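Pantothenate synthetase (Francisella tularensis subsp. tularensis, PDB 3N8H) probably catalyses the ATP-dependent condensation of pantoate with beta-alanine to pantothenate, by way of a pantoyl-adenylate intermediate. Local coordinates at residues A[11-16]-A[140-145]; A[152-157]-A[240-245]; A[212-217]-A[254-259]. One frame throughout, in Å; residues are numbered along the deposited sequence.

In the fold
Along the chain, contact 1 (11-16 with 140-145) closes before the other two open, whereas contacts 2 (152-157 with 240-245) and 3 (212-217 with 254-259) have alternating segments. Contact 1 lies on the opposite side of the chain's centre from both, with centres about 30 Å from contact 2 and about 41 Å from contact 3, and joins helices 10-18 and 127-142 beside the six-stranded parallel sheet. Contacts 2 and 3, their centres about 12 Å apart, share the antiparallel sheet through neighbouring strands 240-247 and 250-257. Contact 2 thus ties this sheet to the helix 154-166 that begins at the nucleotide, and contact 3 covers the sheet farther out.

Contact 1 (A[11-16]-A[140-145]); sequences KQFHSI and QITKPN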
loop_
_atom_site.group_PDB
_atom_site.type_symbol
_atom_site.label_atom_id
_atom_site.label_comp_id
_atom_site.label_asym_id
_atom_site.label_seq_id
_atom_site.Cartn_x
_atom_site.Cartn_y
_atom_site.Cartn_z
ATOM N N LYS A 11 -3.134 0.746 20.534
ATOM C CA LYS A 11 -4.221 1.163 21.415
ATOM C C LYS A 11 -3.787 2.404 22.159
ATOM O O LYS A 11 -4.453 3.438 22.127
ATOM C CB LYS A 11 -4.569 0.049 22.413
ATOM C CG LYS A 11 -5.661 -0.911 21.948
ATOM C CD LYS A 11 -5.420 -1.396 20.519
ATOM C CE LYS A 11 -6.592 -1.039 19.600
ATOM N NZ LYS A 11 -6.305 -1.313 18.163
ATOM N N GLN A 12 -2.641 2.301 22.817
ATOM C CA GLN A 12 -2.104 3.411 23.575
ATOM C C GLN A 12 -1.870 4.648 22.709
ATOM O O GLN A 12 -2.061 5.786 23.164
ATOM C CB GLN A 12 -0.795 2.988 24.215
ATOM C CG GLN A 12 -0.636 3.462 25.624
ATOM C CD GLN A 12 0.802 3.422 26.044
ATOM O OE1 GLN A 12 1.538 2.491 25.693
ATOM N NE2 GLN A 12 1.229 4.441 26.788
ATOM N N PHE A 13 -1.437 4.427 21.467
ATOM C CA PHE A 13 -1.211 5.544 20.574
ATOM C C PHE A 13 -2.509 6.153 20.025
ATOM O O PHE A 13 -2.624 7.380 19.906
ATOM C CB PHE A 13 -0.292 5.197 19.411
ATOM C CG PHE A 13 -0.030 6.372 18.533
ATOM C CD1 PHE A 13 0.856 7.358 18.939
ATOM C CD2 PHE A 13 -0.734 6.549 17.353
ATOM C CE1 PHE A 13 1.073 8.474 18.154
ATOM C CE2 PHE A 13 -0.532 7.668 16.576
ATOM C CZ PHE A 13 0.378 8.636 16.978
ATOM N N HIS A 14 -3.475 5.309 19.678
ATOM C CA HIS A 14 -4.767 5.820 19.224
ATOM C C HIS A 14 -5.371 6.713 20.280
ATOM O O HIS A 14 -5.918 7.770 19.970
ATOM C CB HIS A 14 -5.726 4.691 18.893
ATOM C CG HIS A 14 -5.411 3.994 17.610
ATOM N ND1 HIS A 14 -5.034 4.673 16.470
ATOM C CD2 HIS A 14 -5.428 2.682 17.280
ATOM C CE1 HIS A 14 -4.824 3.807 15.495
ATOM N NE2 HIS A 14 -5.056 2.592 15.959
ATOM N N SER A 15 -5.250 6.285 21.533
ATOM C CA SER A 15 -5.750 7.054 22.659
ATOM C C SER A 15 -5.264 8.483 22.561
ATOM O O SER A 15 -6.053 9.410 22.392
ATOM C CB SER A 15 -5.288 6.447 23.986
ATOM O OG SER A 15 -5.878 5.175 24.210
ATOM N N ILE A 16 -3.953 8.662 22.650
ATOM C CA ILE A 16 -3.406 10.006 22.676
ATOM C C ILE A 16 -3.684 10.772 21.369
ATOM O O ILE A 16 -4.042 11.962 21.400
ATOM C CB ILE A 16 -1.909 10.006 23.061
ATOM C CG1 ILE A 16 -1.375 11.437 23.115
ATOM C CG2 ILE A 16 -1.103 9.128 22.126
ATOM C CD1 ILE A 16 -2.084 12.324 24.144
ATOM N N GLN A 140 -0.423 6.108 8.425
ATOM C CA GLN A 140 -1.839 5.772 8.576
ATOM C C GLN A 140 -2.171 5.789 10.062
ATOM O O GLN A 140 -3.267 6.143 10.473
ATOM C CB GLN A 140 -2.122 4.403 7.974
ATOM C CG GLN A 140 -2.114 4.354 6.419
ATOM C CD GLN A 140 -3.303 5.114 5.816
ATOM O OE1 GLN A 140 -3.205 6.308 5.508
ATOM N NE2 GLN A 140 -4.436 4.426 5.672
ATOM N N ILE A 141 -1.182 5.440 10.868
ATOM C CA ILE A 141 -1.335 5.443 12.311
ATOM C C ILE A 141 -1.260 6.877 12.836
ATOM O O ILE A 141 -2.114 7.296 13.594
ATOM C CB ILE A 141 -0.246 4.557 12.997
ATOM C CG1 ILE A 141 -0.436 3.085 12.599
ATOM C CG2 ILE A 141 -0.312 4.714 14.517
ATOM C CD1 ILE A 141 0.828 2.208 12.859
ATOM N N THR A 142 -0.249 7.641 12.420
ATOM C CA THR A 142 0.022 8.928 13.055
ATOM C C THR A 142 -0.791 10.092 12.465
ATOM O O THR A 142 -1.034 11.076 13.146
ATOM C CB THR A 142 1.502 9.283 12.966
ATOM O OG1 THR A 142 1.899 9.242 11.589
ATOM C CG2 THR A 142 2.339 8.265 13.755
ATOM N N LYS A 143 -1.166 9.971 11.197
ATOM C CA LYS A 143 -1.947 10.995 10.488
ATOM C C LYS A 143 -1.464 12.396 10.826
ATOM O O LYS A 143 -2.206 13.201 11.383
ATOM C CB LYS A 143 -3.442 10.838 10.769
ATOM C CG LYS A 143 -4.027 9.557 10.199
ATOM C CD LYS A 143 -5.415 9.252 10.762
ATOM C CE LYS A 143 -5.372 9.011 12.267
ATOM N NZ LYS A 143 -6.608 8.333 12.754
ATOM N N PRO A 144 -0.197 12.683 10.507
ATOM C CA PRO A 144 0.378 13.976 10.839
ATOM C C PRO A 144 0.072 14.997 9.761
ATOM O O PRO A 144 -0.284 14.637 8.637
ATOM C CB PRO A 144 1.887 13.684 10.855
ATOM C CG PRO A 144 2.034 12.604 9.806
ATOM C CD PRO A 144 0.802 11.752 9.951
ATOM N N ASN A 145 0.246 16.266 10.111
ATOM C CA ASN A 145 0.174 17.360 9.159
ATOM C C ASN A 145 1.488 17.514 8.404
ATOM O O ASN A 145 1.491 17.823 7.196
ATOM C CB ASN A 145 -0.137 18.664 9.889
ATOM C CG ASN A 145 -1.474 18.636 10.582
ATOM O OD1 ASN A 145 -1.555 18.618 11.818
ATOM N ND2 ASN A 145 -2.541 18.633 9.792
#
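The ring of Phe13 points its CD2, CE2 and CZ rim at Ile141 and Thr142, where helix 127-142 ends. CD2 approaches the gamma branch CG2 of Ile141 to 3.4 Å, and the neighbouring CE2 lies 3.4 Å from Ile141 O. That oxygen sits at the ring's edge and in its plane, so the aromatic rim, not the pi face, meets the carbonyl. Farther round, Phe13 CZ is 3.8 Å from Thr142 CG2, while CE2 is equally near Thr142 CA in an oblique approach. The ring extends away from its helix toward 140-145, with CG of Phe13 opposite the backbone N (chi1 -178°). Ile141 holds CG2 beside its own carbonyl carbon, which places the methyl and the oxygen against adjacent ring atoms.

Both helices belong to the Rossmann-like alpha/beta domain of this HUP-clan ligase. Helix 10-18 follows edge strand 5-7 of the parallel sheet, and Phe13 also touches Ala7 on that strand and the ring of Phe93. Thr142 packs on Phe28 of strand 26-31, and its OG1 turns back to hydrogen-bond with Leu138 O, while CG2 meets the ring of Phe13 at CZ.

No hydrogen bond spans the two segments; polar links from Arg17 flank the Phe13 contact. Arg17, one residue beyond 11-16, hydrogen-bonds through NE to Thr142 O and through NH1 to Lys143 O. Lys143 breaks the helix with positive phi (41°), turning the chain toward strand 146-150. Ile141 also packs against Phe168 of the second subunit.

Contact 2 (A[152-157]-A[240-245]); sequences KDYQQV and RIFLAF. With PRO (proline), chain C; AMP (adenosine monophosphate), chain D.
The AMP and proline pocket borders this contact at the start of helix 154-166, where Lys152, Asp153 and Gln156 reach the ligands and Tyr154 is directed toward strand 240-247. Asp153 OD2 receives a hydrogen bond from O2' of AMP, an unusually short 2.5 Å as modelled and so of doubtful length, and Asp153 OD1 is close to the proline ring. Lys152 NZ lies 3.1 Å from N7 of the adenine; its hydrogen bonds go to Leu187 O and Ser188 OG.

Phe242 presents its edge to the face of Tyr154 in an offset edge-to-face pair, supported by a centroid separation of 5.5 Å and planes at 80°. Phe242 CE1 also lies 3.5 Å from Tyr154 CB, which is near the plane of the phenylalanine ring. Tyr154 starts a helix of the Rossmann-like alpha/beta domain, whereas Arg240 and Phe242 lie on the middle strand of the three-stranded antiparallel sheet, so the contact joins the two parts of the enzyme. Lys152 and Asp153, in the loop before the helix, touch the AMP, consistent with the ATP site predicted at 150-153.

Arg240 CD lies over one face of the Tyr154 ring, 4.2 Å from its centroid and 26° off the normal, a CH-pi contact. A bend at chi3 brings the guanidinium almost parallel to the ring, the two planes only 11° apart, with Tyr154 CE1 over its rim and 3.8 Å from Arg240 NE. The polar end has its own partners: NH2 forms a salt bridge with Glu151 OE1 and a hydrogen bond with Asn255 OD1 on strand 250-257. Phe242 additionally touches Leu119 and Leu237.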
loop_
_atom_site.group_PDB
_atom_site.type_symbol
_atom_site.label_atom_id
_atom_site.label_comp_id
_atom_site.label_asym_id
_atom_site.label_seq_id
_atom_site.Cartn_x
_atom_site.Cartn_y
_atom_site.Cartn_z
ATOM N N LYS A 152 19.759 13.110 3.286
ATOM C CA LYS A 152 20.787 12.076 3.132
ATOM C C LYS A 152 20.255 10.809 2.473
ATOM O O LYS A 152 20.956 10.157 1.702
ATOM C CB LYS A 152 21.386 11.709 4.484
ATOM C CG LYS A 152 22.671 10.899 4.345
ATOM C CD LYS A 152 23.163 10.411 5.680
ATOM C CE LYS A 152 22.552 9.088 6.003
ATOM N NZ LYS A 152 22.587 8.871 7.468
ATOM N N ASP A 153 19.028 10.434 2.824
ATOM C CA ASP A 153 18.392 9.282 2.212
ATOM C C ASP A 153 17.534 9.795 1.051
ATOM O O ASP A 153 16.293 9.869 1.122
ATOM C CB ASP A 153 17.584 8.548 3.264
ATOM C CG ASP A 153 18.453 8.072 4.419
ATOM O OD1 ASP A 153 19.155 7.054 4.228
ATOM O OD2 ASP A 153 18.436 8.716 5.498
ATOM N N TYR A 154 18.228 10.192 -0.011
ATOM C CA TYR A 154 17.606 10.937 -1.116
ATOM C C TYR A 154 16.500 10.186 -1.852
ATOM O O TYR A 154 15.414 10.742 -2.158
ATOM C CB TYR A 154 18.666 11.342 -2.139
ATOM C CG TYR A 154 18.226 12.489 -3.007
ATOM C CD1 TYR A 154 18.322 13.800 -2.548
ATOM C CD2 TYR A 154 17.709 12.265 -4.284
ATOM C CE1 TYR A 154 17.924 14.866 -3.340
ATOM C CE2 TYR A 154 17.301 13.331 -5.091
ATOM C CZ TYR A 154 17.414 14.629 -4.609
ATOM O OH TYR A 154 17.019 15.697 -5.385
ATOM N N GLN A 155 16.798 8.941 -2.192
ATOM C CA GLN A 155 15.820 8.110 -2.900
ATOM C C GLN A 155 14.588 7.838 -2.018
ATOM O O GLN A 155 13.438 7.908 -2.478
ATOM C CB GLN A 155 16.472 6.817 -3.323
ATOM C CG GLN A 155 17.413 6.986 -4.504
ATOM C CD GLN A 155 18.239 5.726 -4.733
ATOM O OE1 GLN A 155 19.211 5.454 -4.008
ATOM N NE2 GLN A 155 17.834 4.934 -5.723
ATOM N N GLN A 156 14.854 7.543 -0.748
ATOM C CA GLN A 156 13.807 7.444 0.272
ATOM C C GLN A 156 12.856 8.653 0.224
ATOM O O GLN A 156 11.636 8.488 0.217
ATOM C CB GLN A 156 14.443 7.365 1.668
ATOM C CG GLN A 156 13.405 7.343 2.778
ATOM C CD GLN A 156 13.945 6.798 4.058
ATOM O OE1 GLN A 156 14.019 5.581 4.247
ATOM N NE2 GLN A 156 14.348 7.692 4.948
ATOM N N VAL A 157 13.406 9.869 0.230
ATOM C CA VAL A 157 12.556 11.067 0.153
ATOM C C VAL A 157 11.644 11.053 -1.080
ATOM O O VAL A 157 10.424 11.242 -0.960
ATOM C CB VAL A 157 13.395 12.363 0.131
ATOM C CG1 VAL A 157 12.515 13.548 -0.240
ATOM C CG2 VAL A 157 14.054 12.606 1.474
ATOM N N ARG A 240 24.070 15.791 -8.578
ATOM C CA ARG A 240 24.490 15.298 -7.268
ATOM C C ARG A 240 25.421 14.118 -7.431
ATOM O O ARG A 240 25.370 13.402 -8.432
ATOM C CB ARG A 240 23.276 14.886 -6.425
ATOM C CG ARG A 240 22.220 15.984 -6.315
ATOM C CD ARG A 240 21.093 15.613 -5.372
ATOM N NE ARG A 240 21.538 15.637 -3.987
ATOM C CZ ARG A 240 21.526 16.717 -3.215
ATOM N NH1 ARG A 240 21.079 17.881 -3.672
ATOM N NH2 ARG A 240 21.954 16.629 -1.979
ATOM N N ILE A 241 26.293 13.940 -6.452
ATOM C CA ILE A 241 27.029 12.702 -6.290
ATOM C C ILE A 241 26.329 11.825 -5.252
ATOM O O ILE A 241 26.000 12.292 -4.150
ATOM C CB ILE A 241 28.448 12.967 -5.787
ATOM C CG1 ILE A 241 29.203 13.890 -6.744
ATOM C CG2 ILE A 241 29.199 11.651 -5.581
ATOM C CD1 ILE A 241 29.351 13.337 -8.164
ATOM N N PHE A 242 26.119 10.561 -5.617
ATOM C CA PHE A 242 25.626 9.517 -4.726
ATOM C C PHE A 242 26.701 8.452 -4.498
ATOM O O PHE A 242 27.340 7.992 -5.438
ATOM C CB PHE A 242 24.407 8.828 -5.342
ATOM C CG PHE A 242 23.181 9.688 -5.380
ATOM C CD1 PHE A 242 22.132 9.458 -4.504
ATOM C CD2 PHE A 242 23.097 10.747 -6.271
ATOM C CE1 PHE A 242 21.007 10.261 -4.536
ATOM C CE2 PHE A 242 21.972 11.548 -6.319
ATOM C CZ PHE A 242 20.927 11.305 -5.444
ATOM N N LEU A 243 26.879 8.042 -3.254
ATOM C CA LEU A 243 27.801 6.944 -2.954
ATOM C C LEU A 243 27.379 6.143 -1.733
ATOM O O LEU A 243 26.536 6.584 -0.933
ATOM C CB LEU A 243 29.249 7.438 -2.782
ATOM C CG LEU A 243 29.604 8.120 -1.463
ATOM C CD1 LEU A 243 31.048 7.831 -1.145
ATOM C CD2 LEU A 243 29.382 9.609 -1.603
ATOM N N ALA A 244 27.984 4.965 -1.613
ATOM C CA ALA A 244 27.803 4.067 -0.482
ATOM C C ALA A 244 29.082 3.252 -0.408
ATOM O O ALA A 244 29.699 2.927 -1.452
ATOM C CB ALA A 244 26.604 3.121 -0.712
ATOM N N PHE A 245 29.474 2.910 0.809
ATOM C CA PHE A 245 30.704 2.138 1.019
ATOM C C PHE A 245 30.618 1.390 2.332
ATOM O O PHE A 245 29.812 1.743 3.199
ATOM C CB PHE A 245 31.919 3.065 1.045
ATOM C CG PHE A 245 31.824 4.149 2.077
ATOM C CD1 PHE A 245 32.332 3.953 3.355
ATOM C CD2 PHE A 245 31.212 5.365 1.775
ATOM C CE1 PHE A 245 32.243 4.945 4.321
ATOM C CE2 PHE A 245 31.112 6.372 2.739
ATOM C CZ PHE A 245 31.629 6.162 4.014
HETATM N N PRO C . 17.980 4.176 7.357
HETATM C CA PRO C . 17.083 3.118 6.898
HETATM C C PRO C . 17.817 1.776 6.867
HETATM O O PRO C . 19.041 1.750 7.049
HETATM C CB PRO C . 16.725 3.568 5.481
HETATM C CG PRO C . 16.795 5.058 5.547
HETATM C CD PRO C . 17.907 5.380 6.512
HETATM P P AMP D . 17.107 6.420 10.232
HETATM O O1P AMP D . 16.823 6.421 11.731
HETATM O O2P AMP D . 18.547 6.350 9.825
HETATM O O3P AMP D . 16.245 5.477 9.475
HETATM O "O5'" AMP D . 16.757 7.947 9.810
HETATM C "C5'" AMP D . 15.570 8.612 10.244
HETATM C "C4'" AMP D . 15.441 9.949 9.557
HETATM O "O4'" AMP D . 16.592 10.778 9.917
HETATM C "C3'" AMP D . 15.417 9.869 8.020
HETATM O "O3'" AMP D . 14.571 10.907 7.494
HETATM C "C2'" AMP D . 16.869 10.160 7.663
HETATM O "O2'" AMP D . 17.106 10.624 6.344
HETATM C "C1'" AMP D . 17.235 11.196 8.722
HETATM N N9 AMP D . 18.686 11.324 8.906
HETATM C C8 AMP D . 19.551 10.306 9.123
HETATM N N7 AMP D . 20.827 10.776 9.207
HETATM C C5 AMP D . 20.781 12.118 9.011
HETATM C C6 AMP D . 21.771 13.215 8.974
HETATM N N6 AMP D . 23.074 12.936 9.145
HETATM N N1 AMP D . 21.346 14.473 8.758
HETATM C C2 AMP D . 20.029 14.720 8.561
HETATM N N3 AMP D . 19.065 13.774 8.589
HETATM C C4 AMP D . 19.373 12.470 8.811
#

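Contact 3 (A[212-217]-A[254-259]); sequences DDFSNL and DNFLKE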
loop_
_atom_site.group_PDB
_atom_site.type_symbol
_atom_site.label_atom_id
_atom_site.label_comp_id
_atom_site.label_asym_id
_atom_site.label_seq_id
_atom_site.Cartn_x
_atom_site.Cartn_y
_atom_site.Cartn_z
ATOM N N ASP A 212 38.027 16.650 -4.102
ATOM C CA ASP A 212 37.799 16.068 -5.426
ATOM C C ASP A 212 36.865 16.893 -6.283
ATOM O O ASP A 212 36.002 17.593 -5.758
ATOM C CB ASP A 212 37.257 14.637 -5.327
ATOM C CG ASP A 212 37.834 13.735 -6.397
ATOM O OD1 ASP A 212 38.961 13.246 -6.195
ATOM O OD2 ASP A 212 37.180 13.537 -7.445
ATOM N N ASP A 213 37.045 16.807 -7.604
ATOM C CA ASP A 213 36.149 17.473 -8.539
ATOM C C ASP A 213 35.207 16.479 -9.207
ATOM O O ASP A 213 34.280 16.873 -9.917
ATOM C CB ASP A 213 36.912 18.311 -9.582
ATOM C CG ASP A 213 37.831 17.477 -10.469
ATOM O OD1 ASP A 213 37.678 16.239 -10.520
ATOM O OD2 ASP A 213 38.716 18.077 -11.121
ATOM N N PHE A 214 35.439 15.192 -8.960
ATOM C CA PHE A 214 34.519 14.155 -9.414
ATOM C C PHE A 214 34.534 14.031 -10.943
ATOM O O PHE A 214 33.602 13.512 -11.541
ATOM C CB PHE A 214 33.105 14.455 -8.918
ATOM C CG PHE A 214 33.020 14.607 -7.418
ATOM C CD1 PHE A 214 33.058 13.491 -6.595
ATOM C CD2 PHE A 214 32.961 15.863 -6.834
ATOM C CE1 PHE A 214 33.006 13.617 -5.218
ATOM C CE2 PHE A 214 32.909 15.997 -5.446
ATOM C CZ PHE A 214 32.939 14.869 -4.641
ATOM N N SER A 215 35.591 14.520 -11.572
ATOM C CA SER A 215 35.677 14.420 -13.031
ATOM C C SER A 215 36.082 13.008 -13.442
ATOM O O SER A 215 35.973 12.625 -14.607
ATOM C CB SER A 215 36.702 15.413 -13.569
ATOM O OG SER A 215 37.990 15.123 -13.059
ATOM N N ASN A 216 36.585 12.245 -12.477
ATOM C CA ASN A 216 37.039 10.891 -12.747
ATOM C C ASN A 216 36.708 9.971 -11.571
ATOM O O ASN A 216 37.496 9.839 -10.634
ATOM C CB ASN A 216 38.535 10.869 -13.044
ATOM C CG ASN A 216 39.024 9.494 -13.450
ATOM O OD1 ASN A 216 38.309 8.508 -13.327
ATOM N ND2 ASN A 216 40.246 9.426 -13.946
ATOM N N LEU A 217 35.541 9.332 -11.635
ATOM C CA LEU A 217 35.085 8.494 -10.530
ATOM C C LEU A 217 35.918 7.224 -10.369
ATOM O O LEU A 217 36.026 6.677 -9.280
ATOM C CB LEU A 217 33.616 8.171 -10.694
ATOM C CG LEU A 217 32.729 9.413 -10.854
ATOM C CD1 LEU A 217 31.283 9.002 -11.069
ATOM C CD2 LEU A 217 32.859 10.345 -9.648
ATOM N N ASP A 254 25.899 8.357 1.380
ATOM C CA ASP A 254 25.899 9.810 1.331
ATOM C C ASP A 254 25.440 10.321 -0.054
ATOM O O ASP A 254 25.517 9.618 -1.062
ATOM C CB ASP A 254 27.310 10.335 1.673
ATOM C CG ASP A 254 27.305 11.791 2.099
ATOM O OD1 ASP A 254 26.200 12.421 2.163
ATOM O OD2 ASP A 254 28.407 12.322 2.337
ATOM N N ASN A 255 24.946 11.549 -0.097
ATOM C CA ASN A 255 24.792 12.226 -1.366
ATOM C C ASN A 255 24.945 13.723 -1.108
ATOM O O ASN A 255 24.646 14.205 -0.011
ATOM C CB ASN A 255 23.438 11.890 -1.998
ATOM C CG ASN A 255 22.339 12.659 -1.385
ATOM O OD1 ASN A 255 22.050 13.799 -1.796
ATOM N ND2 ASN A 255 21.757 12.094 -0.338
ATOM N N PHE A 256 25.461 14.444 -2.089
ATOM C CA PHE A 256 25.643 15.898 -1.989
ATOM C C PHE A 256 25.721 16.473 -3.401
ATOM O O PHE A 256 25.958 15.733 -4.360
ATOM C CB PHE A 256 26.931 16.230 -1.197
ATOM C CG PHE A 256 28.095 15.298 -1.498
ATOM C CD1 PHE A 256 28.805 15.415 -2.681
ATOM C CD2 PHE A 256 28.461 14.295 -0.601
ATOM C CE1 PHE A 256 29.881 14.561 -2.968
ATOM C CE2 PHE A 256 29.526 13.425 -0.885
ATOM C CZ PHE A 256 30.236 13.568 -2.084
ATOM N N LEU A 257 25.512 17.784 -3.532
ATOM C CA LEU A 257 25.696 18.476 -4.810
ATOM C C LEU A 257 27.142 18.340 -5.276
ATOM O O LEU A 257 28.055 18.448 -4.473
ATOM C CB LEU A 257 25.356 19.953 -4.662
ATOM C CG LEU A 257 23.893 20.292 -4.382
ATOM C CD1 LEU A 257 23.746 21.758 -4.014
ATOM C CD2 LEU A 257 23.050 19.964 -5.601
ATOM N N LYS A 258 27.345 18.089 -6.570
ATOM C CA LYS A 258 28.690 17.937 -7.129
ATOM C C LYS A 258 29.512 19.211 -6.976
ATOM O O LYS A 258 30.700 19.157 -6.678
ATOM C CB LYS A 258 28.612 17.496 -8.601
ATOM C CG LYS A 258 29.966 17.333 -9.312
ATOM C CD LYS A 258 30.443 18.646 -9.935
ATOM C CE LYS A 258 31.638 18.451 -10.866
ATOM N NZ LYS A 258 31.297 17.629 -12.067
ATOM N N GLU A 259 28.863 20.357 -7.173
ATOM C CA GLU A 259 29.518 21.662 -7.081
ATOM C C GLU A 259 30.054 21.964 -5.678
ATOM O O GLU A 259 31.075 22.650 -5.521
ATOM C CB GLU A 259 28.543 22.767 -7.517
ATOM C CG GLU A 259 28.836 24.159 -6.942
ATOM C CD GLU A 259 30.005 24.872 -7.624
ATOM O OE1 GLU A 259 30.461 24.407 -8.693
ATOM O OE2 GLU A 259 30.463 25.909 -7.089
#
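Phe214, in the loop between helices 196-210 and 217-225, packs its ring on Phe256 of strand 250-257, an outermost strand of the three-stranded antiparallel sheet. Phe214 CZ approaches Phe256 CE1 to 3.5 Å. The rings are neither stacked nor edge-to-face, for their planes are inclined at 48° and their centroids are 5.7 Å apart. From the side of Phe256, the approach is at the ring edge, near its plane. CG of Phe256 lies between the backbone N and the carbonyl carbon (chi1 39°), which carries the ring toward Phe214. Ile241 on the adjacent strand touches both phenyl groups, and Leu220 of helix 217-225 also packs on Phe214.

Lys258 adds aliphatic and van der Waals packing. Its side chain runs past Phe214 in the opposite direction, with Lys258 CG 4.2 Å from Phe214 CD2. The bend at chi2 swings the chain so that Lys258 CE comes within 3.2 Å of Asp213 O; the further bend at chi4 sets NZ, which stays 3.8 Å from that oxygen. The contact is a methylene against a carbonyl oxygen, not a hydrogen bond, and no hydrogen bond crosses between the segments.

Hydrogen bonds within the loop fix its shape. Two successive Asx turns overlap: Asp212 OD2 accepts from Phe214 N, and Asp213 OD1 from Ser215 N. Phe214 adopts positive phi (68°) within the first turn, and Asp212 CB lies over the centre of one face of its ring. Ser215 OG adds a second donor to Asp213 OD1 at 2.8 Å, reaching the oxygen from the same face of the carboxylate as Ser215 N.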